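Local coordinates for protein CRISPR-associated endoribonuclease Cas2 (PDB 5G4D) that probably acts as a magnesium-dependent endoribonuclease on single-stranded RNA and belongs to the CRISPR adaptation machinery as a homodimer that joins a Cas1 dimer, at residues Ile8-Ala13 / Lys22-His27. Residues are numbered along the deposited sequence; the frame is centred on the assembly and turned at random.
Sequences IVYDVA and KFLRRH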
loop_
_atom_site.group_PDB
_atom_site.type_symbol
_atom_site.label_atom_id
_atom_site.label_comp_id
_atom_site.label_asym_id
_atom_site.label_seq_id
_atom_site.Cartn_x
_atom_site.Cartn_y
_atom_site.Cartn_z
ATOM N N ILE A 8 -1.508 5.159 2.714
ATOM C CA ILE A 8 -2.768 4.575 3.156
ATOM C C ILE A 8 -3.229 3.555 2.126
ATOM O O ILE A 8 -3.337 3.870 0.934
ATOM C CB ILE A 8 -3.854 5.641 3.373
ATOM C CG1 ILE A 8 -3.398 6.635 4.439
ATOM C CG2 ILE A 8 -5.171 4.967 3.778
ATOM C CD1 ILE A 8 -4.513 7.573 4.889
ATOM N N VAL A 9 -3.505 2.340 2.585
ATOM C CA VAL A 9 -4.081 1.292 1.744
ATOM C C VAL A 9 -5.393 0.867 2.383
ATOM O O VAL A 9 -5.515 0.858 3.611
ATOM C CB VAL A 9 -3.127 0.086 1.587
ATOM C CG1 VAL A 9 -1.845 0.516 0.912
ATOM C CG2 VAL A 9 -2.831 -0.538 2.948
ATOM N N TYR A 10 -6.387 0.535 1.564
ATOM C CA TYR A 10 -7.680 0.197 2.153
ATOM C C TYR A 10 -8.358 -0.918 1.375
ATOM O O TYR A 10 -8.194 -1.063 0.163
ATOM C CB TYR A 10 -8.620 1.409 2.258
ATOM C CG TYR A 10 -8.879 2.151 0.968
ATOM C CD1 TYR A 10 -8.070 3.205 0.579
ATOM C CD2 TYR A 10 -9.959 1.813 0.153
ATOM C CE1 TYR A 10 -8.296 3.892 -0.589
ATOM C CE2 TYR A 10 -10.206 2.505 -1.021
ATOM C CZ TYR A 10 -9.375 3.548 -1.382
ATOM O OH TYR A 10 -9.603 4.255 -2.541
ATOM N N ASP A 11 -9.104 -1.712 2.127
ATOM C CA ASP A 11 -9.855 -2.865 1.640
ATOM C C ASP A 11 -11.264 -2.640 2.178
ATOM O O ASP A 11 -11.520 -2.924 3.351
ATOM C CB ASP A 11 -9.219 -4.145 2.174
ATOM C CG ASP A 11 -9.671 -5.373 1.448
ATOM O OD1 ASP A 11 -10.811 -5.374 0.936
ATOM O OD2 ASP A 11 -8.870 -6.337 1.398
ATOM N N VAL A 12 -12.156 -2.081 1.356
ATOM C CA VAL A 12 -13.464 -1.606 1.815
ATOM C C VAL A 12 -14.532 -2.243 0.939
ATOM O O VAL A 12 -14.328 -2.413 -0.265
ATOM C CB VAL A 12 -13.565 -0.067 1.753
ATOM C CG1 VAL A 12 -14.979 0.413 2.109
ATOM C CG2 VAL A 12 -12.536 0.583 2.705
ATOM N N ALA A 13 -15.674 -2.571 1.541
ATOM C CA ALA A 13 -16.744 -3.225 0.796
ATOM C C ALA A 13 -17.233 -2.337 -0.346
ATOM O O ALA A 13 -17.126 -1.109 -0.314
ATOM C CB ALA A 13 -17.898 -3.581 1.731
ATOM N N LYS A 22 -13.146 8.988 -2.796
ATOM C CA LYS A 22 -13.399 10.407 -3.037
ATOM C C LYS A 22 -12.914 11.264 -1.876
ATOM O O LYS A 22 -12.372 12.356 -2.089
ATOM C CB LYS A 22 -14.895 10.645 -3.300
ATOM C CG LYS A 22 -15.211 12.034 -3.846
ATOM C CD LYS A 22 -16.634 12.102 -4.424
ATOM C CE LYS A 22 -17.694 11.915 -3.344
ATOM N NZ LYS A 22 -17.644 12.972 -2.289
ATOM N N PHE A 23 -13.077 10.779 -0.641
ATOM C CA PHE A 23 -12.592 11.518 0.524
ATOM C C PHE A 23 -11.073 11.627 0.513
ATOM O O PHE A 23 -10.513 12.702 0.761
ATOM C CB PHE A 23 -13.073 10.848 1.816
ATOM C CG PHE A 23 -12.464 11.425 3.076
ATOM C CD1 PHE A 23 -12.912 12.632 3.592
ATOM C CD2 PHE A 23 -11.458 10.748 3.752
ATOM C CE1 PHE A 23 -12.357 13.163 4.753
ATOM C CE2 PHE A 23 -10.886 11.270 4.908
ATOM C CZ PHE A 23 -11.345 12.482 5.416
ATOM N N LEU A 24 -10.379 10.518 0.248
ATOM C CA LEU A 24 -8.922 10.566 0.318
ATOM C C LEU A 24 -8.330 11.400 -0.813
ATOM O O LEU A 24 -7.256 11.993 -0.644
ATOM C CB LEU A 24 -8.347 9.147 0.323
ATOM C CG LEU A 24 -8.545 8.390 1.648
ATOM C CD1 LEU A 24 -8.012 6.971 1.515
ATOM C CD2 LEU A 24 -7.886 9.083 2.841
ATOM N N ARG A 25 -9.020 11.490 -1.955
ATOM C CA ARG A 25 -8.537 12.342 -3.039
ATOM C C ARG A 25 -8.498 13.804 -2.624
ATOM O O ARG A 25 -7.715 14.586 -3.174
ATOM C CB ARG A 25 -9.406 12.179 -4.290
ATOM C CG ARG A 25 -9.207 10.878 -5.033
ATOM C CD ARG A 25 -9.972 10.868 -6.352
ATOM N NE ARG A 25 -9.484 11.869 -7.299
ATOM C CZ ARG A 25 -10.128 12.221 -8.410
ATOM N NH1 ARG A 25 -11.293 11.661 -8.708
ATOM N NH2 ARG A 25 -9.615 13.140 -9.220
ATOM N N ARG A 26 -9.321 14.192 -1.653
ATOM C CA ARG A 26 -9.280 15.556 -1.148
ATOM C C ARG A 26 -8.139 15.807 -0.166
ATOM O O ARG A 26 -7.993 16.939 0.307
ATOM C CB ARG A 26 -10.609 15.900 -0.478
ATOM C CG ARG A 26 -11.820 15.783 -1.387
ATOM C CD ARG A 26 -13.103 15.943 -0.587
ATOM N NE ARG A 26 -14.020 16.857 -1.241
ATOM C CZ ARG A 26 -15.062 16.465 -1.967
ATOM N NH1 ARG A 26 -15.320 15.177 -2.115
ATOM N NH2 ARG A 26 -15.856 17.363 -2.547
ATOM N N HIS A 27 -7.318 14.802 0.151
ATOM C CA HIS A 27 -6.336 14.976 1.213
ATOM C C HIS A 27 -4.958 14.459 0.828
ATOM O O HIS A 27 -3.950 14.957 1.339
ATOM C CB HIS A 27 -6.818 14.282 2.488
ATOM C CG HIS A 27 -8.046 14.902 3.079
ATOM N ND1 HIS A 27 -7.991 15.938 3.987
ATOM C CD2 HIS A 27 -9.361 14.649 2.875
ATOM C CE1 HIS A 27 -9.219 16.287 4.330
ATOM N NE2 HIS A 27 -10.070 15.525 3.668
#
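In the ferredoxin-like fold of Cas2, the first strand leads into a helix that packs back on the sheet, and here Leu24 of helix 17-25 meets Ile8 and Tyr10 of strand 4-11. Being two residues apart, Ile8 and Tyr10 point to the same side of the strand, toward the helix. One methyl does the touching: Leu24 CD1 lies 3.7 Å from Tyr10 CE1, approaching the ring obliquely. The same Leu24 CD1 is 4.1 Å from Ile8 CG2. In Leu24, CD1 lies anti to CA (chi2 177°), which carries this methyl outward toward the strand; the CA atoms of Ile8 and Leu24 are 9.0 Å apart, a gap that medium-sized side chains from both sides can fill. The contact is wholly apolar and buried, suiting branched aliphatic residues and the ring carbons of a tyrosine. Val9 points away from the helix. Asp11, which follows Tyr10 and is the predicted catalytic magnesium ligand, accepts a hydrogen bond at OD2 from the backbone of Asn33 of the second subunit. Around the contact, Tyr10 also packs on Val17, Val20 and Lys21 of the same helix, Leu24 touches Phe36 of strand 35-40, and Ile8 leans on Val63 and Ile65 of strand 62-68.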